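Local atomic coordinates of polyketide synthase PksJ (PDB entry 4J1Q), a protein that reduces alpha- and beta-keto groups stereoselectively with NADPH, as a ketoreductase domain of the trans-acyltransferase assembly line that makes bacillaene. Residues Ile109-Val114 with Leu158-Asp163; Leu216-Glu221 with Lys417-Gly422; Lys295-Ile300 with Asn304-Glu309; Tyr364-Ala369 with Asp426-Phe431. One frame throughout, in Å; residues are numbered along the deposited sequence.

Along the chain, interaction 1 comes first and closes before the others open. Interaction 3 is nested inside the long loop closed by interaction 2, and interactions 2 and 4 interlock, their segments alternating. Interaction 1 lies in the N-terminal half, which in related ketoreductases is the structural subdomain without cofactor; its centre is about 40 Å from that of interaction 2, on the opposite side of the chain's centre. Interactions 2 and 4 touch, Gly422 CA lying 4.2 Å from Val430 CG2; helix 412-425 and strand 429-435 follow each other in the chain, joined by a short turn. One contact packs the N-terminal half and three the NADPH-binding Rossmann half; none spans the two.

Interaction 1 of 4, residues Ile109-Val114 with Leu158-Asp163; sequences IIQAIV and LKLKDD
Gln111 and Ile113 of strand 108-115 both meet Leu160 of helix 156-164, the first by a hydrogen bond, the second by apolar packing. The hydrogen bond runs from Gln111 NE2 to the backbone O of Leu160, 3.1 Å long and fairly straight at 159° about the hydrogen. The oxygen lies close to the amide plane of Gln111, whereas the donor is tilted 33° from the plane of the carbonyl. The chain of Gln111 stays extended beyond CG (chi2 -178°), which carries its amide across to the helix. The amide also lies against the leucine, with Gln111 OE1 3.5 Å from Leu160 CB. The one apolar pair is Ile113 CD1 with Leu160 CD2, tip to tip at 3.8 Å. Asp163 adds only the flank of its CB, 4.0 Å from Gln111 NE2. The buried amide has further partners, since OE1 bonds to His47 and NE2 to Gln143, so its rotation is fixed from both ends. Asp163 itself binds Tyr174 and Arg179. Strands 46-52 and 140-147 lie on either side of strand 108-115, and Leu160 also touches Ile145 of strand 140-147; helix 126-136 packs on Ile110 and Ala112, across the strand from helix 156-164.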
# COMPACT_ATOMS: atom_id res chain seq x y z
N ILE A 109 -20.47 -13.02 2.68
CA ILE A 109 -19.16 -13.38 2.20
C ILE A 109 -18.92 -12.74 0.83
O ILE A 109 -19.77 -12.84 -0.07
CB ILE A 109 -18.99 -14.91 2.11
CG1 ILE A 109 -17.54 -15.24 1.76
CG2 ILE A 109 -19.92 -15.49 1.05
CD1 ILE A 109 -17.10 -16.65 2.09
N ILE A 110 -17.83 -11.97 0.73
CA ILE A 110 -17.32 -11.54 -0.57
C ILE A 110 -15.98 -12.18 -0.83
O ILE A 110 -15.10 -12.16 0.03
CB ILE A 110 -17.14 -10.02 -0.65
CG1 ILE A 110 -18.25 -9.31 0.12
CG2 ILE A 110 -17.11 -9.56 -2.10
CD1 ILE A 110 -18.13 -7.81 0.07
N GLN A 111 -15.81 -12.70 -2.03
CA GLN A 111 -14.55 -13.24 -2.47
C GLN A 111 -14.13 -12.55 -3.75
O GLN A 111 -14.89 -12.52 -4.74
CB GLN A 111 -14.66 -14.74 -2.73
CG GLN A 111 -15.31 -15.51 -1.60
CD GLN A 111 -15.36 -17.00 -1.88
OE1 GLN A 111 -15.99 -17.43 -2.83
NE2 GLN A 111 -14.65 -17.78 -1.06
N ALA A 112 -12.92 -11.99 -3.73
CA ALA A 112 -12.39 -11.33 -4.91
C ALA A 112 -11.46 -12.28 -5.60
O ALA A 112 -10.61 -12.92 -4.96
CB ALA A 112 -11.66 -10.05 -4.53
N ILE A 113 -11.65 -12.42 -6.90
CA ILE A 113 -10.80 -13.28 -7.68
C ILE A 113 -9.86 -12.44 -8.50
O ILE A 113 -10.29 -11.62 -9.30
CB ILE A 113 -11.61 -14.24 -8.57
CG1 ILE A 113 -12.84 -14.74 -7.81
CG2 ILE A 113 -10.75 -15.41 -8.99
CD1 ILE A 113 -12.56 -15.57 -6.57
N VAL A 114 -8.59 -12.53 -8.15
CA VAL A 114 -7.55 -11.77 -8.83
C VAL A 114 -6.67 -12.80 -9.51
O VAL A 114 -6.17 -13.74 -8.86
CB VAL A 114 -6.73 -10.93 -7.82
CG1 VAL A 114 -5.78 -9.96 -8.53
CG2 VAL A 114 -7.66 -10.20 -6.86
N LEU A 158 -15.38 -25.68 -5.84
CA LEU A 158 -15.19 -26.36 -4.55
C LEU A 158 -14.21 -25.59 -3.64
O LEU A 158 -14.42 -25.46 -2.44
CB LEU A 158 -14.72 -27.81 -4.75
CG LEU A 158 -15.71 -28.75 -5.46
CD1 LEU A 158 -15.10 -30.12 -5.72
CD2 LEU A 158 -17.00 -28.90 -4.67
N LYS A 159 -13.15 -25.06 -4.24
CA LYS A 159 -12.19 -24.28 -3.47
C LYS A 159 -12.86 -23.05 -2.87
O LYS A 159 -12.74 -22.79 -1.67
CB LYS A 159 -11.02 -23.86 -4.36
CG LYS A 159 -9.97 -24.94 -4.54
CD LYS A 159 -9.51 -25.02 -5.98
CE LYS A 159 -8.73 -26.31 -6.21
NZ LYS A 159 -7.44 -26.33 -5.47
N LEU A 160 -13.55 -22.29 -3.70
CA LEU A 160 -14.21 -21.08 -3.24
C LEU A 160 -15.17 -21.47 -2.13
O LEU A 160 -15.15 -20.86 -1.04
CB LEU A 160 -14.98 -20.41 -4.37
CG LEU A 160 -14.14 -19.93 -5.55
CD1 LEU A 160 -15.01 -19.20 -6.56
CD2 LEU A 160 -13.03 -19.01 -5.07
N LYS A 161 -15.95 -22.52 -2.39
CA LYS A 161 -16.80 -23.12 -1.38
C LYS A 161 -16.00 -23.58 -0.17
O LYS A 161 -16.37 -23.30 0.98
CB LYS A 161 -17.61 -24.30 -1.96
CG LYS A 161 -18.60 -23.90 -3.04
CD LYS A 161 -19.35 -25.10 -3.61
CE LYS A 161 -20.33 -24.65 -4.69
NZ LYS A 161 -21.15 -25.76 -5.24
N ASP A 162 -14.89 -24.26 -0.41
CA ASP A 162 -14.02 -24.67 0.69
C ASP A 162 -13.34 -23.47 1.41
O ASP A 162 -13.21 -23.45 2.65
CB ASP A 162 -12.97 -25.68 0.20
CG ASP A 162 -13.49 -27.13 0.23
OD1 ASP A 162 -14.71 -27.34 0.04
OD2 ASP A 162 -12.68 -28.06 0.48
N ASP A 163 -12.97 -22.44 0.66
CA ASP A 163 -12.39 -21.23 1.27
C ASP A 163 -13.44 -20.50 2.10
O ASP A 163 -13.17 -20.10 3.24
CB ASP A 163 -11.79 -20.31 0.21
CG ASP A 163 -10.52 -20.91 -0.42
OD1 ASP A 163 -9.70 -21.47 0.32
OD2 ASP A 163 -10.32 -20.77 -1.65

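Interaction 2 of 4, residues Leu216-Glu221 with Lys417-Gly422; sequences LLFAKE and KAFYQG
Helices 213-226 and 412-425 come closest, within these segments, at Phe218 and Phe419, whose CA atoms are 10.0 Å apart, so that side chains rather than backbones fill the interface. Both side chains leave the backbone toward the partner helix. The two rings form a T-shaped (edge-to-face) pair: the edge of Phe218 is directed at the face of Phe419, the ring centres are 4.7 Å apart and the planes stand at 73°. Phe218 CE2 does the touching; it sits above the middle of the Phe419 ring, 3.5 Å from Phe419 CD1. Phe419 turns CG anti to its own N (chi1 173°), which presents that face to the incoming edge. Glu221, a turn after Phe218, and Tyr420, next to Phe419, approach from opposite directions. Glu221 bends at chi2 (57°) and brings OE2 to the edge of the tyrosine ring, near its plane, where Tyr420 OH gives it a weak hydrogen bond of 3.4 Å. Each polar end has a stronger partner outside this pair: Glu221 OE2 forms a salt bridge with Arg225, and Tyr420 OH bonds to Trp199. Phe218 also meets Phe336 edge-to-face, and its side chain is about 8 Å from the bound NADPH. The contact is therefore chiefly a T-shaped aromatic one between two helices, with a buried carboxylate whose charge is probably balanced mainly by arginine.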
# COMPACT_ATOMS: atom_id res chain seq x y z
N LEU A 216 10.07 15.96 5.44
CA LEU A 216 11.04 16.91 5.96
C LEU A 216 12.03 16.16 6.83
O LEU A 216 13.22 16.44 6.79
CB LEU A 216 10.38 18.03 6.75
CG LEU A 216 9.69 19.11 5.91
CD1 LEU A 216 8.95 20.11 6.79
CD2 LEU A 216 10.66 19.81 4.98
N LEU A 217 11.52 15.22 7.62
CA LEU A 217 12.37 14.43 8.50
C LEU A 217 13.42 13.69 7.70
O LEU A 217 14.61 13.74 8.03
CB LEU A 217 11.54 13.43 9.31
CG LEU A 217 10.73 14.01 10.47
CD1 LEU A 217 10.03 12.90 11.26
CD2 LEU A 217 11.58 14.88 11.39
N PHE A 218 12.99 13.03 6.64
CA PHE A 218 13.90 12.31 5.77
C PHE A 218 14.79 13.27 4.98
O PHE A 218 15.95 12.96 4.70
CB PHE A 218 13.15 11.35 4.85
CG PHE A 218 12.85 10.02 5.49
CD1 PHE A 218 11.82 9.87 6.40
CD2 PHE A 218 13.68 8.92 5.25
CE1 PHE A 218 11.59 8.66 7.02
CE2 PHE A 218 13.48 7.71 5.86
CZ PHE A 218 12.45 7.58 6.77
N ALA A 219 14.31 14.49 4.76
CA ALA A 219 15.14 15.56 4.18
C ALA A 219 16.34 15.90 5.05
O ALA A 219 17.48 15.93 4.58
CB ALA A 219 14.30 16.81 3.93
N LYS A 220 16.08 16.19 6.33
CA LYS A 220 17.14 16.44 7.30
C LYS A 220 18.11 15.27 7.36
O LYS A 220 19.33 15.46 7.33
CB LYS A 220 16.53 16.73 8.68
CG LYS A 220 17.56 17.03 9.78
CD LYS A 220 17.23 18.27 10.60
CE LYS A 220 18.49 18.90 11.22
NZ LYS A 220 18.30 20.27 11.80
N GLU A 221 17.57 14.06 7.50
CA GLU A 221 18.40 12.87 7.57
C GLU A 221 19.36 12.81 6.39
O GLU A 221 20.56 12.65 6.56
CB GLU A 221 17.53 11.61 7.61
CG GLU A 221 18.31 10.31 7.77
CD GLU A 221 19.19 10.29 9.02
OE1 GLU A 221 19.18 11.31 9.75
OE2 GLU A 221 19.87 9.26 9.28
N LYS A 417 16.12 3.89 11.87
CA LYS A 417 16.80 2.61 12.00
C LYS A 417 16.07 1.53 11.22
O LYS A 417 16.68 0.82 10.42
CB LYS A 417 16.96 2.22 13.47
CG LYS A 417 17.90 3.15 14.24
CD LYS A 417 18.06 2.73 15.70
CE LYS A 417 18.66 3.86 16.54
NZ LYS A 417 19.15 3.39 17.87
N ALA A 418 14.76 1.47 11.38
CA ALA A 418 13.94 0.51 10.64
C ALA A 418 14.03 0.77 9.13
O ALA A 418 14.13 -0.14 8.33
CB ALA A 418 12.50 0.61 11.10
N PHE A 419 14.07 2.04 8.77
CA PHE A 419 14.23 2.40 7.38
C PHE A 419 15.51 1.83 6.80
O PHE A 419 15.47 1.25 5.72
CB PHE A 419 14.20 3.91 7.24
CG PHE A 419 14.52 4.39 5.84
CD1 PHE A 419 13.54 4.41 4.85
CD2 PHE A 419 15.78 4.93 5.56
CE1 PHE A 419 13.83 4.90 3.59
CE2 PHE A 419 16.07 5.45 4.31
CZ PHE A 419 15.08 5.48 3.33
N TYR A 420 16.63 2.01 7.50
CA TYR A 420 17.91 1.47 7.05
C TYR A 420 17.94 -0.06 7.07
O TYR A 420 18.37 -0.70 6.10
CB TYR A 420 19.09 2.06 7.86
CG TYR A 420 19.40 3.50 7.51
CD1 TYR A 420 19.66 3.85 6.19
CD2 TYR A 420 19.34 4.51 8.46
CE1 TYR A 420 19.85 5.17 5.82
CE2 TYR A 420 19.55 5.84 8.10
CZ TYR A 420 19.82 6.16 6.78
OH TYR A 420 20.08 7.47 6.40
N GLN A 421 17.43 -0.65 8.14
CA GLN A 421 17.33 -2.10 8.22
C GLN A 421 16.47 -2.68 7.08
O GLN A 421 16.71 -3.80 6.63
CB GLN A 421 16.72 -2.51 9.55
CG GLN A 421 17.61 -2.32 10.75
CD GLN A 421 16.94 -2.79 12.02
OE1 GLN A 421 16.07 -3.66 11.99
NE2 GLN A 421 17.32 -2.20 13.15
N GLY A 422 15.44 -1.93 6.67
CA GLY A 422 14.53 -2.42 5.64
C GLY A 422 15.21 -2.47 4.29
O GLY A 422 14.95 -3.36 3.50

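Interaction 3 of 4, residues Lys295-Ile300 with Asn304-Glu309; sequences KDRFII and NEEFQE
The loop that follows strand 286-289 folds back over the first turns of helix 304-324, and Lys295 and Arg297 of this loop meet Glu306 and Glu309 on the helix surface. The contact lies beside the cofactor, the side chain of Glu309 being about 7 Å from the bound NADPH. Glu306 takes the central place. Its CG stands opposite the backbone N (chi1 -167°), and the straight chain carries the carboxylate into the span between the two basic side chains. On one side Glu306 OE1 lies at the edge of the Arg297 guanidinium, near its plane; Arg297 NH1 gives it a weak hydrogen bond of 3.5 Å, at an angle of 146°, that forms part of a salt bridge. The carboxylate and guanidinium planes stand 87° apart, far from the flat, doubly bonded pairing that arginine can make. On the other side the aliphatic part of Lys295 covers the glutamate: Lys295 CB is 3.4 Å from Glu306 OE1, and Lys295 CD is 3.7 Å from Glu306 CG. One helical turn on, Glu309 crosses Lys295 at about a right angle. A salt bridge between Lys295 NZ and Glu309 OE2 is modelled at 3.4 Å, but that oxygen is placed too close to the lysine chain, so the detail is doubtful. Ile299 and Phe307 pack inward against Phe93 of helix 81-98. In this loose surface network Glu306 is shared between Arg297 and Lys302, its stronger partner, with the methylenes of Lys295 packed beside it; the Arg297 link is long and weak, so charge probably counts for more than direction.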
# COMPACT_ATOMS: atom_id res chain seq x y z
N LYS A 295 -8.21 10.56 4.97
CA LYS A 295 -9.38 11.31 5.40
C LYS A 295 -10.37 10.40 6.09
O LYS A 295 -11.12 9.68 5.44
CB LYS A 295 -10.03 12.00 4.20
CG LYS A 295 -9.10 13.02 3.55
CD LYS A 295 -9.72 13.73 2.37
CE LYS A 295 -8.71 14.71 1.78
NZ LYS A 295 -8.17 15.68 2.79
N ASP A 296 -10.36 10.40 7.40
CA ASP A 296 -11.13 9.40 8.12
C ASP A 296 -12.64 9.57 8.03
O ASP A 296 -13.18 10.65 8.28
CB ASP A 296 -10.69 9.33 9.56
CG ASP A 296 -9.23 8.94 9.66
OD1 ASP A 296 -8.69 8.48 8.64
OD2 ASP A 296 -8.62 9.16 10.73
N ARG A 297 -13.29 8.54 7.49
CA ARG A 297 -14.73 8.41 7.54
C ARG A 297 -15.12 6.96 7.30
O ARG A 297 -14.48 6.28 6.52
CB ARG A 297 -15.38 9.27 6.47
CG ARG A 297 -15.99 10.52 7.06
CD ARG A 297 -17.01 11.09 6.10
NE ARG A 297 -16.45 12.16 5.28
CZ ARG A 297 -17.19 12.94 4.50
NH1 ARG A 297 -16.61 13.88 3.76
NH2 ARG A 297 -18.51 12.77 4.46
N PHE A 298 -16.23 6.53 7.92
CA PHE A 298 -16.69 5.16 7.76
C PHE A 298 -17.26 4.99 6.37
O PHE A 298 -17.87 5.92 5.84
CB PHE A 298 -17.78 4.85 8.79
CG PHE A 298 -17.26 4.19 10.03
CD1 PHE A 298 -16.27 4.79 10.79
CD2 PHE A 298 -17.81 3.00 10.47
CE1 PHE A 298 -15.81 4.19 11.94
CE2 PHE A 298 -17.35 2.40 11.61
CZ PHE A 298 -16.38 3.03 12.38
N ILE A 299 -17.14 3.79 5.83
CA ILE A 299 -17.61 3.54 4.50
C ILE A 299 -19.03 4.04 4.29
O ILE A 299 -19.34 4.59 3.23
CB ILE A 299 -17.51 2.06 4.13
CG1 ILE A 299 -16.04 1.73 3.82
CG2 ILE A 299 -18.39 1.75 2.93
CD1 ILE A 299 -15.67 0.34 4.27
N ILE A 300 -19.87 3.93 5.31
CA ILE A 300 -21.27 4.31 5.16
C ILE A 300 -21.48 5.80 4.83
O ILE A 300 -22.38 6.16 4.07
CB ILE A 300 -22.12 3.90 6.39
CG1 ILE A 300 -23.59 3.84 6.01
CG2 ILE A 300 -21.89 4.87 7.55
CD1 ILE A 300 -24.50 3.30 7.10
N ASN A 304 -17.79 9.25 -2.85
CA ASN A 304 -16.91 8.93 -3.99
C ASN A 304 -15.76 9.92 -4.20
O ASN A 304 -14.64 9.51 -4.56
CB ASN A 304 -17.71 8.82 -5.27
CG ASN A 304 -18.66 7.65 -5.26
OD1 ASN A 304 -18.58 6.79 -4.38
ND2 ASN A 304 -19.58 7.60 -6.22
N GLU A 305 -16.04 11.21 -4.07
CA GLU A 305 -15.01 12.22 -4.32
C GLU A 305 -13.86 12.10 -3.34
O GLU A 305 -12.67 12.19 -3.73
CB GLU A 305 -15.60 13.64 -4.27
CG GLU A 305 -16.61 13.95 -5.35
CD GLU A 305 -17.97 13.36 -5.04
OE1 GLU A 305 -18.52 12.64 -5.91
OE2 GLU A 305 -18.49 13.62 -3.93
N GLU A 306 -14.19 11.93 -2.07
CA GLU A 306 -13.17 11.81 -1.05
C GLU A 306 -12.38 10.52 -1.27
O GLU A 306 -11.13 10.53 -1.23
CB GLU A 306 -13.81 11.79 0.34
CG GLU A 306 -12.79 11.98 1.44
CD GLU A 306 -13.38 11.87 2.82
OE1 GLU A 306 -13.29 12.85 3.58
OE2 GLU A 306 -13.86 10.77 3.16
N PHE A 307 -13.13 9.44 -1.48
CA PHE A 307 -12.56 8.14 -1.83
C PHE A 307 -11.51 8.23 -2.95
O PHE A 307 -10.37 7.88 -2.76
CB PHE A 307 -13.69 7.17 -2.21
CG PHE A 307 -13.27 5.73 -2.24
CD1 PHE A 307 -13.33 4.96 -1.08
CD2 PHE A 307 -12.74 5.16 -3.39
CE1 PHE A 307 -12.91 3.63 -1.09
CE2 PHE A 307 -12.32 3.83 -3.40
CZ PHE A 307 -12.40 3.07 -2.25
N GLN A 308 -11.89 8.74 -4.12
CA GLN A 308 -10.95 8.89 -5.23
C GLN A 308 -9.79 9.77 -4.85
O GLN A 308 -8.66 9.58 -5.34
CB GLN A 308 -11.62 9.48 -6.49
CG GLN A 308 -12.50 8.46 -7.25
CD GLN A 308 -11.71 7.23 -7.64
OE1 GLN A 308 -12.21 6.11 -7.53
NE2 GLN A 308 -10.47 7.42 -8.11
N GLU A 309 -10.07 10.80 -4.08
CA GLU A 309 -9.07 11.80 -3.75
C GLU A 309 -7.95 11.22 -2.89
O GLU A 309 -6.79 11.61 -3.02
CB GLU A 309 -9.74 12.95 -3.03
CG GLU A 309 -8.82 14.08 -2.61
CD GLU A 309 -9.50 14.99 -1.58
OE1 GLU A 309 -10.63 15.49 -1.83
OE2 GLU A 309 -8.94 15.15 -0.48

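Interaction 4 of 4, residues Tyr364-Ala369 with Asp426-Phe431; sequences YRRSLA and DKPQVF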
# COMPACT_ATOMS: atom_id res chain seq x y z
N TYR A 364 5.56 -5.94 -8.15
CA TYR A 364 5.39 -5.80 -9.58
C TYR A 364 6.56 -5.03 -10.22
O TYR A 364 7.01 -5.39 -11.31
CB TYR A 364 4.06 -5.12 -9.87
CG TYR A 364 4.00 -4.45 -11.21
CD1 TYR A 364 3.80 -5.19 -12.39
CD2 TYR A 364 4.08 -3.07 -11.31
CE1 TYR A 364 3.72 -4.56 -13.62
CE2 TYR A 364 4.01 -2.43 -12.54
CZ TYR A 364 3.82 -3.18 -13.68
OH TYR A 364 3.71 -2.50 -14.88
N ARG A 365 7.07 -4.03 -9.53
CA ARG A 365 8.24 -3.32 -10.02
C ARG A 365 9.50 -4.19 -10.04
O ARG A 365 10.28 -4.15 -11.00
CB ARG A 365 8.48 -2.01 -9.27
CG ARG A 365 9.02 -0.90 -10.16
CD ARG A 365 9.24 0.40 -9.40
NE ARG A 365 10.61 0.53 -8.95
CZ ARG A 365 11.61 1.03 -9.67
NH1 ARG A 365 11.40 1.50 -10.89
NH2 ARG A 365 12.82 1.07 -9.15
N ARG A 366 9.69 -5.01 -9.01
CA ARG A 366 10.87 -5.88 -8.94
C ARG A 366 10.94 -6.82 -10.14
O ARG A 366 12.00 -7.04 -10.71
CB ARG A 366 10.90 -6.70 -7.65
CG ARG A 366 10.93 -5.85 -6.40
CD ARG A 366 11.72 -6.51 -5.30
NE ARG A 366 12.25 -5.51 -4.36
CZ ARG A 366 12.72 -5.78 -3.15
NH1 ARG A 366 12.77 -7.04 -2.73
NH2 ARG A 366 13.14 -4.81 -2.36
N SER A 367 9.80 -7.38 -10.50
CA SER A 367 9.69 -8.29 -11.64
C SER A 367 10.12 -7.55 -12.90
O SER A 367 10.85 -8.09 -13.73
CB SER A 367 8.24 -8.79 -11.75
OG SER A 367 7.99 -9.47 -12.96
N LEU A 368 9.69 -6.30 -13.01
CA LEU A 368 10.04 -5.48 -14.14
C LEU A 368 11.54 -5.25 -14.19
O LEU A 368 12.14 -5.27 -15.27
CB LEU A 368 9.31 -4.14 -14.06
CG LEU A 368 7.93 -4.13 -14.71
CD1 LEU A 368 7.22 -2.81 -14.41
CD2 LEU A 368 8.07 -4.36 -16.21
N ALA A 369 12.14 -5.03 -13.03
CA ALA A 369 13.58 -4.84 -12.96
C ALA A 369 14.31 -6.10 -13.44
O ALA A 369 15.32 -6.02 -14.17
CB ALA A 369 14.00 -4.47 -11.55
N ASP A 426 16.20 -6.01 1.79
CA ASP A 426 15.88 -6.04 0.35
C ASP A 426 14.62 -6.80 -0.02
O ASP A 426 14.52 -7.36 -1.11
CB ASP A 426 17.06 -6.55 -0.50
CG ASP A 426 17.03 -5.99 -1.92
OD1 ASP A 426 16.31 -5.01 -2.17
OD2 ASP A 426 17.72 -6.52 -2.80
N LYS A 427 13.61 -6.69 0.82
CA LYS A 427 12.31 -7.28 0.55
C LYS A 427 11.40 -6.20 0.03
O LYS A 427 11.59 -5.03 0.34
CB LYS A 427 11.74 -7.88 1.82
CG LYS A 427 12.52 -9.08 2.32
CD LYS A 427 12.04 -9.50 3.70
CE LYS A 427 12.80 -10.71 4.23
NZ LYS A 427 12.53 -11.94 3.44
N PRO A 428 10.46 -6.57 -0.83
CA PRO A 428 9.57 -5.59 -1.44
C PRO A 428 8.68 -4.92 -0.39
O PRO A 428 8.15 -3.83 -0.63
CB PRO A 428 8.71 -6.44 -2.38
CG PRO A 428 9.49 -7.71 -2.60
CD PRO A 428 10.24 -7.94 -1.33
N GLN A 429 8.46 -5.58 0.73
CA GLN A 429 7.50 -5.10 1.70
C GLN A 429 7.98 -5.38 3.11
O GLN A 429 8.22 -6.53 3.49
CB GLN A 429 6.14 -5.77 1.47
CG GLN A 429 4.95 -4.91 1.82
CD GLN A 429 3.66 -5.71 1.80
OE1 GLN A 429 3.44 -6.52 0.90
NE2 GLN A 429 2.82 -5.52 2.81
N VAL A 430 8.00 -4.33 3.91
CA VAL A 430 8.43 -4.42 5.29
C VAL A 430 7.36 -3.76 6.14
O VAL A 430 6.99 -2.61 5.91
CB VAL A 430 9.77 -3.67 5.48
CG1 VAL A 430 10.06 -3.45 6.96
CG2 VAL A 430 10.92 -4.45 4.84
N PHE A 431 6.86 -4.48 7.11
CA PHE A 431 5.82 -3.96 7.98
C PHE A 431 6.45 -3.58 9.31
O PHE A 431 7.02 -4.42 9.98
CB PHE A 431 4.74 -5.02 8.17
CG PHE A 431 3.74 -4.69 9.23
CD1 PHE A 431 2.42 -4.59 8.91
CD2 PHE A 431 4.11 -4.59 10.55
CE1 PHE A 431 1.48 -4.35 9.89
CE2 PHE A 431 3.18 -4.28 11.53
CZ PHE A 431 1.86 -4.17 11.19
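Arg366 of helix 349-370 reaches across to Asp426, Lys427 and Pro428, in the turn where helix 412-425 gives way to strand 429-435. In the first shell Pro428 covers one face of the guanidinium, its CA 3.6 Å from the plane of the Arg366 group, while the backbone around Asp426 and Lys427 comes to its edge. Pro428 CG also packs on the aliphatic part, 3.7 Å from Arg366 CD, the two side chains crossing at about a right angle. The carbonyl O of Asp426 accepts a hydrogen bond from Arg366 NH1 at the edge of the guanidinium; its modelled length is very short, so the exact distance is doubtful. The Asp426 carboxylate adds a salt bridge: OD1 is 3.2 Å from Arg366 NH2 but lies well off the guanidinium plane, so the pairing is electrostatic and not a directed hydrogen bond. Lys427 O lies 3.1 Å from Arg366 NH2. The arginine is carried there by a CG set beside the backbone N (chi1 -60°) and a bend at chi2. Further out, the positive phi of Asp426 (71°) marks the turn out of the helix, where its carbonyl and carboxylate both lie near the arginine. Arg366 NH2 also gives a weak hydrogen bond to Thr378 O, and Pro428 pairs through its backbone with Ser380, both on strand 377-383, the parallel neighbour of strand 429-435. One cation is thereby shared between a backbone carbonyl and a carboxylate, with a proline against one face, which joins helix 349-370 to the turn leading into strand 429-435.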